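Local coordinates for protein nitrite oxidoreductase subunit A (Kuenenia stuttgartiensis, PDB 7B04) that serves as a NarG-like molybdopterin oxidoreductase subunit, holding a molybdenum atom, two MD1 groups and an iron/sulfur cluster, at residues H284-D295 / F803-F811; W562-F571 / E707-P715. All blocks are in the same frame, centred on the assembly; numbering follows the deposited sequence.

Interaction 1 (H284-D295 / F803-F811); sequences HGLQTSDVDMND and FRTYPRHPF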
loop_
_atom_site.group_PDB
_atom_site.type_symbol
_atom_site.label_atom_id
_atom_site.label_comp_id
_atom_site.label_asym_id
_atom_site.label_seq_id
_atom_site.Cartn_x
_atom_site.Cartn_y
_atom_site.Cartn_z
ATOM N N HIS B 284 -5.985 26.532 19.128
ATOM C CA HIS B 284 -7.418 26.752 18.989
ATOM C C HIS B 284 -8.269 25.968 19.978
ATOM O O HIS B 284 -9.479 26.206 20.037
ATOM C CB HIS B 284 -7.881 26.425 17.563
ATOM C CG HIS B 284 -7.503 25.052 17.105
ATOM N ND1 HIS B 284 -8.258 23.937 17.398
ATOM C CD2 HIS B 284 -6.457 24.615 16.366
ATOM C CE1 HIS B 284 -7.689 22.871 16.862
ATOM N NE2 HIS B 284 -6.596 23.257 16.229
ATOM N N GLY B 285 -7.689 25.050 20.748
ATOM C CA GLY B 285 -8.431 24.376 21.797
ATOM C C GLY B 285 -9.352 23.268 21.344
ATOM O O GLY B 285 -10.274 22.908 22.082
ATOM N N LEU B 286 -9.130 22.709 20.160
ATOM C CA LEU B 286 -9.912 21.593 19.653
ATOM C C LEU B 286 -8.996 20.395 19.456
ATOM O O LEU B 286 -7.791 20.549 19.231
ATOM C CB LEU B 286 -10.610 21.952 18.336
ATOM C CG LEU B 286 -11.883 21.202 17.946
ATOM C CD1 LEU B 286 -12.740 22.119 17.113
ATOM C CD2 LEU B 286 -11.577 19.929 17.173
ATOM N N GLN B 287 -9.580 19.198 19.562
ATOM C CA GLN B 287 -8.804 17.965 19.463
ATOM C C GLN B 287 -7.940 17.945 18.206
ATOM O O GLN B 287 -6.728 17.715 18.275
ATOM C CB GLN B 287 -9.746 16.760 19.489
ATOM C CG GLN B 287 -9.046 15.421 19.628
ATOM C CD GLN B 287 -9.997 14.248 19.482
ATOM O OE1 GLN B 287 -11.142 14.411 19.060
ATOM N NE2 GLN B 287 -9.526 13.057 19.834
ATOM N N THR B 288 -8.547 18.191 17.046
ATOM C CA THR B 288 -7.820 18.119 15.784
ATOM C C THR B 288 -8.523 18.988 14.752
ATOM O O THR B 288 -9.748 18.924 14.618
ATOM C CB THR B 288 -7.709 16.674 15.283
ATOM O OG1 THR B 288 -6.670 15.996 16.000
ATOM C CG2 THR B 288 -7.379 16.645 13.796
ATOM N N SER B 289 -7.748 19.796 14.032
ATOM C CA SER B 289 -8.253 20.543 12.888
ATOM C C SER B 289 -7.970 19.744 11.619
ATOM O O SER B 289 -6.820 19.654 11.179
ATOM C CB SER B 289 -7.606 21.924 12.823
ATOM O OG SER B 289 -8.003 22.627 11.658
ATOM N N ASP B 290 -9.014 19.138 11.051
ATOM C CA ASP B 290 -8.921 18.404 9.795
ATOM C C ASP B 290 -10.145 18.736 8.949
ATOM O O ASP B 290 -11.052 19.446 9.392
ATOM C CB ASP B 290 -8.782 16.897 10.040
ATOM C CG ASP B 290 -9.882 16.346 10.920
ATOM O OD1 ASP B 290 -10.740 17.130 11.381
ATOM O OD2 ASP B 290 -9.884 15.121 11.157
ATOM N N VAL B 291 -10.187 18.207 7.725
ATOM C CA VAL B 291 -11.211 18.577 6.754
ATOM C C VAL B 291 -11.718 17.345 6.017
ATOM O O VAL B 291 -11.037 16.319 5.934
ATOM C CB VAL B 291 -10.692 19.606 5.722
ATOM C CG1 VAL B 291 -10.313 20.908 6.397
ATOM C CG2 VAL B 291 -9.511 19.038 4.945
ATOM N N ASP B 292 -12.942 17.448 5.496
ATOM C CA ASP B 292 -13.368 16.529 4.448
ATOM C C ASP B 292 -12.515 16.821 3.222
ATOM O O ASP B 292 -12.582 17.922 2.665
ATOM C CB ASP B 292 -14.854 16.694 4.124
ATOM C CG ASP B 292 -15.752 16.276 5.265
ATOM O OD1 ASP B 292 -15.351 15.392 6.050
ATOM O OD2 ASP B 292 -16.865 16.831 5.375
ATOM N N MET B 293 -11.725 15.839 2.787
ATOM C CA MET B 293 -10.660 16.101 1.827
ATOM C C MET B 293 -11.149 16.518 0.444
ATOM O O MET B 293 -10.321 16.855 -0.396
ATOM C CB MET B 293 -9.719 14.900 1.733
ATOM C CG MET B 293 -9.371 14.335 3.098
ATOM S SD MET B 293 -8.127 13.034 3.066
ATOM C CE MET B 293 -6.783 13.874 2.231
ATOM N N ASN B 294 -12.441 16.454 0.136
ATOM C CA ASN B 294 -12.853 17.119 -1.097
ATOM C C ASN B 294 -12.596 18.624 -1.009
ATOM O O ASN B 294 -12.422 19.291 -2.036
ATOM C CB ASN B 294 -14.310 16.807 -1.444
ATOM C CG ASN B 294 -15.276 17.209 -0.361
ATOM O OD1 ASN B 294 -14.883 17.677 0.707
ATOM N ND2 ASN B 294 -16.562 17.029 -0.633
ATOM N N ASP B 295 -12.562 19.170 0.215
ATOM C CA ASP B 295 -12.321 20.598 0.411
ATOM C C ASP B 295 -10.904 21.001 0.010
ATOM O O ASP B 295 -10.701 22.117 -0.479
ATOM C CB ASP B 295 -12.581 20.939 1.887
ATOM C CG ASP B 295 -12.557 22.439 2.194
ATOM O OD1 ASP B 295 -11.942 23.233 1.459
ATOM O OD2 ASP B 295 -13.160 22.827 3.216
ATOM N N PHE B 803 -22.740 17.767 9.790
ATOM C CA PHE B 803 -21.971 18.958 10.153
ATOM C C PHE B 803 -22.708 20.181 9.605
ATOM O O PHE B 803 -23.769 20.061 8.974
ATOM C CB PHE B 803 -20.546 18.910 9.600
ATOM C CG PHE B 803 -19.747 17.736 10.067
ATOM C CD1 PHE B 803 -19.539 17.489 11.412
ATOM C CD2 PHE B 803 -19.165 16.900 9.136
ATOM C CE1 PHE B 803 -18.794 16.401 11.811
ATOM C CE2 PHE B 803 -18.404 15.831 9.525
ATOM C CZ PHE B 803 -18.229 15.568 10.863
ATOM N N ARG B 804 -22.122 21.342 9.844
ATOM C CA ARG B 804 -22.676 22.586 9.277
ATOM C C ARG B 804 -22.437 22.637 7.775
ATOM O O ARG B 804 -23.269 23.187 7.099
ATOM C CB ARG B 804 -22.317 23.845 10.064
ATOM C CG ARG B 804 -23.560 24.637 10.430
ATOM C CD ARG B 804 -23.337 25.725 11.446
ATOM N NE ARG B 804 -23.678 27.012 10.874
ATOM C CZ ARG B 804 -24.852 27.316 10.380
ATOM N NH1 ARG B 804 -25.049 28.516 9.877
ATOM N NH2 ARG B 804 -25.819 26.425 10.391
ATOM N N THR B 805 -21.314 22.137 7.279
ATOM C CA THR B 805 -21.112 22.215 5.815
ATOM C C THR B 805 -20.753 20.857 5.232
ATOM O O THR B 805 -20.136 20.077 5.903
ATOM C CB THR B 805 -19.984 23.175 5.462
ATOM O OG1 THR B 805 -18.783 22.588 5.939
ATOM C CG2 THR B 805 -20.173 24.527 6.090
ATOM N N TYR B 806 -21.163 20.612 3.999
ATOM C CA TYR B 806 -20.819 19.359 3.325
ATOM C C TYR B 806 -19.312 19.202 3.248
ATOM O O TYR B 806 -18.795 18.190 3.752
ATOM C CB TYR B 806 -21.477 19.284 1.936
ATOM C CG TYR B 806 -20.810 18.318 0.961
ATOM C CD1 TYR B 806 -20.622 16.983 1.297
ATOM C CD2 TYR B 806 -20.360 18.743 -0.285
ATOM C CE1 TYR B 806 -20.011 16.089 0.414
ATOM C CE2 TYR B 806 -19.745 17.852 -1.176
ATOM C CZ TYR B 806 -19.575 16.526 -0.821
ATOM O OH TYR B 806 -18.968 15.638 -1.694
ATOM N N PRO B 807 -18.545 20.148 2.687
ATOM C CA PRO B 807 -17.106 20.115 2.933
ATOM C C PRO B 807 -16.863 20.587 4.351
ATOM O O PRO B 807 -16.697 21.794 4.564
ATOM C CB PRO B 807 -16.533 21.090 1.889
ATOM C CG PRO B 807 -17.666 21.364 0.932
ATOM C CD PRO B 807 -18.882 21.275 1.797
ATOM N N ARG B 808 -16.871 19.680 5.333
ATOM C CA ARG B 808 -16.673 20.120 6.707
ATOM C C ARG B 808 -15.326 20.799 6.834
ATOM O O ARG B 808 -14.277 20.188 6.603
ATOM C CB ARG B 808 -16.750 18.964 7.702
ATOM C CG ARG B 808 -16.226 19.406 9.073
ATOM C CD ARG B 808 -16.147 18.296 10.102
ATOM N NE ARG B 808 -15.386 17.144 9.628
ATOM C CZ ARG B 808 -14.061 17.050 9.677
ATOM N NH1 ARG B 808 -13.336 18.045 10.171
ATOM N NH2 ARG B 808 -13.460 15.959 9.226
ATOM N N HIS B 809 -15.370 22.075 7.192
ATOM C CA HIS B 809 -14.188 22.883 7.396
ATOM C C HIS B 809 -14.198 23.393 8.829
ATOM O O HIS B 809 -15.175 24.042 9.241
ATOM C CB HIS B 809 -14.172 24.040 6.405
ATOM C CG HIS B 809 -12.852 24.722 6.307
ATOM N ND1 HIS B 809 -11.656 24.047 6.420
ATOM C CD2 HIS B 809 -12.535 26.022 6.121
ATOM C CE1 HIS B 809 -10.659 24.903 6.301
ATOM N NE2 HIS B 809 -11.165 26.108 6.114
ATOM N N PRO B 810 -13.157 23.137 9.619
ATOM C CA PRO B 810 -13.173 23.578 11.018
ATOM C C PRO B 810 -13.126 25.094 11.123
ATOM O O PRO B 810 -12.456 25.769 10.338
ATOM C CB PRO B 810 -11.913 22.933 11.607
ATOM C CG PRO B 810 -11.018 22.719 10.432
ATOM C CD PRO B 810 -11.919 22.422 9.272
ATOM N N PHE B 811 -13.878 25.622 12.093
ATOM C CA PHE B 811 -13.933 27.046 12.418
ATOM C C PHE B 811 -14.634 27.868 11.347
ATOM O O PHE B 811 -14.484 29.093 11.311
ATOM C CB PHE B 811 -12.542 27.631 12.692
ATOM C CG PHE B 811 -11.667 26.745 13.521
ATOM C CD1 PHE B 811 -12.063 26.347 14.786
ATOM C CD2 PHE B 811 -10.446 26.311 13.035
ATOM C CE1 PHE B 811 -11.258 25.530 15.550
ATOM C CE2 PHE B 811 -9.637 25.495 13.796
ATOM C CZ PHE B 811 -10.044 25.103 15.054
#

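Interaction 2 (W562-F571 / E707-P715); sequences WAGNYKAGNF and EITNSCSNP. With MD1 (phosphoric acid 4-(2-amino-4-oxo-3,4,5,6,-tetrahydro-pteridin-6-yl)-2-hydroxy-3,4-dimercapto-but-3-en-yl ester guanylate ester), chain C.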
loop_
_atom_site.group_PDB
_atom_site.type_symbol
_atom_site.label_atom_id
_atom_site.label_comp_id
_atom_site.label_asym_id
_atom_site.label_seq_id
_atom_site.Cartn_x
_atom_site.Cartn_y
_atom_site.Cartn_z
ATOM N N TRP B 562 -3.111 15.340 9.835
ATOM C CA TRP B 562 -3.720 14.119 9.333
ATOM C C TRP B 562 -3.185 12.926 10.101
ATOM O O TRP B 562 -2.005 12.883 10.463
ATOM C CB TRP B 562 -3.462 13.938 7.842
ATOM C CG TRP B 562 -4.122 14.982 7.034
ATOM C CD1 TRP B 562 -3.522 16.015 6.387
ATOM C CD2 TRP B 562 -5.528 15.118 6.796
ATOM N NE1 TRP B 562 -4.462 16.782 5.750
ATOM C CE2 TRP B 562 -5.703 16.254 5.987
ATOM C CE3 TRP B 562 -6.653 14.385 7.184
ATOM C CZ2 TRP B 562 -6.956 16.678 5.557
ATOM C CZ3 TRP B 562 -7.897 14.807 6.757
ATOM C CH2 TRP B 562 -8.038 15.943 5.953
ATOM N N ALA B 563 -4.058 11.957 10.338
ATOM C CA ALA B 563 -3.735 10.839 11.204
ATOM C C ALA B 563 -4.669 9.684 10.854
ATOM O O ALA B 563 -5.276 9.669 9.778
ATOM C CB ALA B 563 -3.843 11.268 12.674
ATOM N N GLY B 564 -4.779 8.718 11.757
ATOM C CA GLY B 564 -5.763 7.674 11.606
ATOM C C GLY B 564 -7.151 8.197 11.929
ATOM O O GLY B 564 -7.395 9.398 12.051
ATOM N N ASN B 565 -8.082 7.258 12.072
ATOM C CA ASN B 565 -9.478 7.598 12.341
ATOM C C ASN B 565 -9.677 7.700 13.847
ATOM O O ASN B 565 -9.792 6.690 14.542
ATOM C CB ASN B 565 -10.422 6.576 11.721
ATOM C CG ASN B 565 -11.773 7.176 11.389
ATOM O OD1 ASN B 565 -12.022 8.351 11.662
ATOM N ND2 ASN B 565 -12.650 6.377 10.797
ATOM N N TYR B 566 -9.746 8.934 14.347
ATOM C CA TYR B 566 -9.822 9.210 15.774
ATOM C C TYR B 566 -11.161 9.763 16.224
ATOM O O TYR B 566 -11.447 9.735 17.425
ATOM C CB TYR B 566 -8.765 10.255 16.154
ATOM C CG TYR B 566 -9.105 11.601 15.549
ATOM C CD1 TYR B 566 -8.785 11.888 14.229
ATOM C CD2 TYR B 566 -9.788 12.567 16.282
ATOM C CE1 TYR B 566 -9.116 13.098 13.661
ATOM C CE2 TYR B 566 -10.125 13.780 15.720
ATOM C CZ TYR B 566 -9.785 14.040 14.412
ATOM O OH TYR B 566 -10.122 15.249 13.852
ATOM N N LYS B 567 -11.982 10.269 15.303
ATOM C CA LYS B 567 -13.050 11.197 15.665
ATOM C C LYS B 567 -14.227 10.433 16.271
ATOM O O LYS B 567 -15.291 10.262 15.673
ATOM C CB LYS B 567 -13.471 12.032 14.464
ATOM C CG LYS B 567 -14.367 13.209 14.833
ATOM C CD LYS B 567 -14.636 14.122 13.647
ATOM C CE LYS B 567 -13.811 15.395 13.717
ATOM N NZ LYS B 567 -12.410 15.177 13.277
ATOM N N ALA B 568 -14.014 9.969 17.505
ATOM C CA ALA B 568 -15.128 9.474 18.297
ATOM C C ALA B 568 -16.055 10.601 18.717
ATOM O O ALA B 568 -17.166 10.332 19.186
ATOM C CB ALA B 568 -14.618 8.728 19.532
ATOM N N GLY B 569 -15.621 11.852 18.552
ATOM C CA GLY B 569 -16.447 13.016 18.774
ATOM C C GLY B 569 -17.471 13.273 17.695
ATOM O O GLY B 569 -18.197 14.268 17.776
ATOM N N ASN B 570 -17.536 12.414 16.672
ATOM C CA ASN B 570 -18.630 12.494 15.713
ATOM C C ASN B 570 -19.961 12.216 16.388
ATOM O O ASN B 570 -20.987 12.795 16.009
ATOM C CB ASN B 570 -18.398 11.518 14.561
ATOM C CG ASN B 570 -17.472 12.075 13.503
ATOM O OD1 ASN B 570 -17.602 13.231 13.099
ATOM N ND2 ASN B 570 -16.533 11.257 13.045
ATOM N N PHE B 571 -19.965 11.341 17.395
ATOM C CA PHE B 571 -21.133 11.151 18.252
ATOM C C PHE B 571 -21.100 12.252 19.312
ATOM O O PHE B 571 -20.904 12.026 20.509
ATOM C CB PHE B 571 -21.140 9.754 18.856
ATOM C CG PHE B 571 -21.121 8.650 17.833
ATOM C CD1 PHE B 571 -22.303 8.155 17.304
ATOM C CD2 PHE B 571 -19.922 8.109 17.399
ATOM C CE1 PHE B 571 -22.289 7.140 16.361
ATOM C CE2 PHE B 571 -19.902 7.095 16.459
ATOM C CZ PHE B 571 -21.087 6.611 15.937
ATOM N N GLU B 707 -22.632 -3.147 12.510
ATOM C CA GLU B 707 -21.583 -2.312 13.073
ATOM C C GLU B 707 -21.602 -0.932 12.430
ATOM O O GLU B 707 -21.935 -0.779 11.253
ATOM C CB GLU B 707 -20.204 -2.956 12.890
ATOM C CG GLU B 707 -19.143 -2.318 13.748
ATOM C CD GLU B 707 -19.449 -2.461 15.224
ATOM O OE1 GLU B 707 -19.905 -3.547 15.635
ATOM O OE2 GLU B 707 -19.267 -1.482 15.973
ATOM N N ILE B 708 -21.222 0.069 13.221
ATOM C CA ILE B 708 -21.270 1.473 12.834
ATOM C C ILE B 708 -19.852 2.027 12.804
ATOM O O ILE B 708 -19.023 1.678 13.652
ATOM C CB ILE B 708 -22.159 2.284 13.802
ATOM C CG1 ILE B 708 -22.100 3.781 13.489
ATOM C CG2 ILE B 708 -21.753 2.025 15.246
ATOM C CD1 ILE B 708 -22.691 4.143 12.156
ATOM N N THR B 709 -19.569 2.876 11.816
ATOM C CA THR B 709 -18.282 3.555 11.741
ATOM C C THR B 709 -18.466 4.908 11.069
ATOM O O THR B 709 -19.425 5.130 10.324
ATOM C CB THR B 709 -17.226 2.744 10.980
ATOM O OG1 THR B 709 -15.992 3.474 10.970
ATOM C CG2 THR B 709 -17.659 2.521 9.549
ATOM N N ASN B 710 -17.511 5.801 11.326
ATOM C CA ASN B 710 -17.450 7.116 10.705
ATOM C C ASN B 710 -15.996 7.400 10.369
ATOM O O ASN B 710 -15.110 6.573 10.608
ATOM C CB ASN B 710 -17.986 8.219 11.631
ATOM C CG ASN B 710 -19.330 7.883 12.244
ATOM O OD1 ASN B 710 -20.244 7.421 11.564
ATOM N ND2 ASN B 710 -19.456 8.125 13.542
ATOM N N SER B 711 -15.745 8.566 9.785
ATOM C CA SER B 711 -14.382 8.961 9.467
ATOM C C SER B 711 -14.210 10.452 9.716
ATOM O O SER B 711 -15.180 11.200 9.859
ATOM C CB SER B 711 -14.012 8.609 8.023
ATOM O OG SER B 711 -12.727 9.097 7.686
ATOM N N CYS B 712 -12.949 10.867 9.774
ATOM C CA CYS B 712 -12.583 12.267 9.915
ATOM C C CYS B 712 -12.129 12.888 8.603
ATOM O O CYS B 712 -11.867 14.095 8.561
ATOM C CB CYS B 712 -11.486 12.417 10.971
ATOM S SG CYS B 712 -9.936 11.597 10.546
ATOM N N SER B 713 -11.969 12.056 7.575
ATOM C CA SER B 713 -11.534 12.550 6.251
ATOM C C SER B 713 -12.700 12.548 5.268
ATOM O O SER B 713 -12.533 13.034 4.162
ATOM C CB SER B 713 -10.399 11.754 5.738
ATOM O OG SER B 713 -10.722 10.391 5.759
ATOM N N ASN B 714 -13.839 12.008 5.675
ATOM C CA ASN B 714 -15.021 11.955 4.782
ATOM C C ASN B 714 -16.288 12.108 5.621
ATOM O O ASN B 714 -16.303 11.682 6.762
ATOM C CB ASN B 714 -15.009 10.717 3.892
ATOM C CG ASN B 714 -15.173 9.456 4.688
ATOM O OD1 ASN B 714 -15.914 9.437 5.635
ATOM N ND2 ASN B 714 -14.489 8.401 4.320
ATOM N N PRO B 715 -17.371 12.667 5.069
ATOM C CA PRO B 715 -18.578 12.881 5.832
ATOM C C PRO B 715 -19.511 11.678 5.901
ATOM O O PRO B 715 -20.531 11.800 6.444
ATOM C CB PRO B 715 -19.262 13.951 4.990
ATOM C CG PRO B 715 -18.851 13.631 3.594
ATOM C CD PRO B 715 -17.419 13.192 3.722
HETATM P PB MD1 C . 2.035 10.452 7.834
HETATM O O3B MD1 C . 3.411 10.082 8.660
HETATM O O1B MD1 C . 2.373 10.729 6.389
HETATM O O2B MD1 C . 1.399 11.676 8.446
HETATM O O3A MD1 C . 1.000 9.169 7.933
HETATM C C10 MD1 C . 0.404 8.827 9.155
HETATM C C11 MD1 C . -1.023 8.272 8.879
HETATM O O11 MD1 C . -0.913 7.490 7.483
HETATM C C12 MD1 C . -1.456 7.590 9.950
HETATM S S12 MD1 C . -1.031 8.205 11.606
HETATM C C13 MD1 C . -2.352 6.323 9.954
HETATM S S13 MD1 C . -2.775 5.653 11.587
HETATM C C14 MD1 C . -2.823 5.604 8.803
HETATM N N15 MD1 C . -1.491 4.994 8.149
HETATM C C16 MD1 C . -1.682 4.540 6.833
HETATM C C15 MD1 C . -1.050 3.294 6.322
HETATM O O14 MD1 C . -0.363 2.638 7.031
HETATM N N17 MD1 C . -1.294 2.882 4.913
HETATM C C17 MD1 C . -2.191 3.742 3.992
HETATM N N16 MD1 C . -2.424 3.330 2.621
HETATM N N18 MD1 C . -2.832 5.009 4.510
HETATM C C20 MD1 C . -2.608 5.421 5.871
HETATM N N8 MD1 C . -3.178 6.594 6.402
HETATM C C7 MD1 C . -3.755 6.343 7.879
HETATM P PA MD1 C . 4.887 9.842 7.965
HETATM O O1A MD1 C . 5.759 9.109 8.954
HETATM O O2A MD1 C . 4.703 9.008 6.721
HETATM O "O5'" MD1 C . 5.616 11.265 7.564
HETATM C "C5'" MD1 C . 5.300 11.873 6.347
HETATM C "C4'" MD1 C . 6.557 12.574 5.722
HETATM O "O4'" MD1 C . 7.232 13.567 6.720
HETATM C "C1'" MD1 C . 8.745 13.254 6.548
HETATM N N9 MD1 C . 9.539 13.688 7.728
HETATM C C4 MD1 C . 9.691 14.984 7.979
HETATM N N3 MD1 C . 9.189 16.201 7.279
HETATM C C2 MD1 C . 9.517 17.529 7.794
HETATM N N2 MD1 C . 9.027 18.713 7.111
HETATM N N1 MD1 C . 10.327 17.663 8.980
HETATM C C6 MD1 C . 10.806 16.490 9.645
HETATM O O6 MD1 C . 11.469 16.592 10.620
HETATM C C5 MD1 C . 10.458 15.101 9.098
HETATM N N7 MD1 C . 10.765 13.875 9.514
HETATM C C8 MD1 C . 10.201 12.988 8.669
HETATM C "C2'" MD1 C . 8.733 11.988 6.437
HETATM O "O2'" MD1 C . 9.978 11.509 5.850
HETATM C "C3'" MD1 C . 7.452 11.710 5.419
HETATM O "O3'" MD1 C . 7.863 11.913 4.036
#

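Interaction 1 (H284-D295 / F803-F811)
Asp290, Asp292 and Arg808 form a buried salt-bridge network between two irregular loops of the molybdopterin oxidoreductase fold: loop 284-295, between helix 280-283 and strand 301-304, and loop 803-811, between strand 798-800 and helix 812-816. Two bonds join Asp292 to Arg808, one between backbones, one from backbone to carboxylate. Asp292 N donates to Arg808 O at 3.2 Å, and Arg808 N donates to Asp292 OD2 at 2.8 Å, meeting that oxygen from above the carboxylate plane. A bend at chi3 (53°) turns the guanidinium of Arg808 toward Asp290, where NH1 lies 3.0 Å from OD1. The carboxylate and guanidinium planes are 50° apart, so this salt bridge is not a flat, two-pronged one. Arg808 NH1 also gives a weak hydrogen bond to Asp290 O at 2.8 Å, and Arg808 NH2 completes a long bridge to Asp292 OD1 at 3.7 Å. Asp290 has further partners in Tyr566 and Lys567, which would spread its charge over several groups. Subunit B backs the second loop: its Arg402 bonds to Phe803 O and its Ser409 to Phe811 N. Apolar packing begins beyond the ion pairs, with Val291 CG1 3.6 Å from Pro810 CD. Farther along, Phe811 sends its edge toward the face of His284 in a T-shaped pair: ring centroids 4.8 Å apart, planes at 63°, and Phe811 CZ poised above the imidazole near its rim.

Interaction 2 (W562-F571 / E707-P715)
Ser711 OG, on a residue packed against Asn565, is held by two backbone groups: it accepts from Ser713 N at 3.1 Å and 170°, closing an ST turn, and bonds to Thr72 O. The amide of Asn565 lies along the backbone that leads into this turn. With CG anti to the backbone N (chi1 -153°), its ND2 donates to Asn710 O in a doubtfully short bond, while Asn565 OD1 sits 3.3 Å from Cys712 N. Asn570 adds a weak bond from ND2 to Ser711 O at 3.5 Å. Cys712 supplies the largest buried area of the contact. Its SG approaches Tyr566 CE1 to 3.6 Å, and the line to the ring centroid runs 61° off the normal, an oblique sulfur-aromatic contact. Lys567, whose CB lies over one face of the Tyr566 ring, near its rim, brings NZ back beside Cys712 CB. At the far end Ile708 CG1 meets the edge of the Phe571 ring, 3.9 Å from CZ, and Trp562 leans on Ser713 CB at the other. The loop reaches MD1 through its backbone: Gly564 CA is 3.6 Å from S13 of MD1, and Ala563 CA 3.8 Å from S12. With the molybdenum atom also close to Gly564, this is part of the wall of a molybdopterin site, built by a loop at the C-terminal end of strand 558-561.

How the interactions relate
From the N terminus, 284-295 comes first, just ahead of strand 301-304. Next is 562-571, just after strand 558-561, and both strands belong to one parallel sheet. Then follow 707-715 and finally 803-811, which begin at or follow strands 707-709 and 798-800, the outer strands of a three-stranded antiparallel sheet. Interaction 2 closes a loop of 135 residues nested within the 507-residue loop closed by interaction 1. Each contact therefore joins the surroundings of the parallel sheet to those of the antiparallel one. Their centres lie 12 Å apart, and they touch: Val291 O packs against Trp562 CH2, and a backbone bond links Met293 with Ser713.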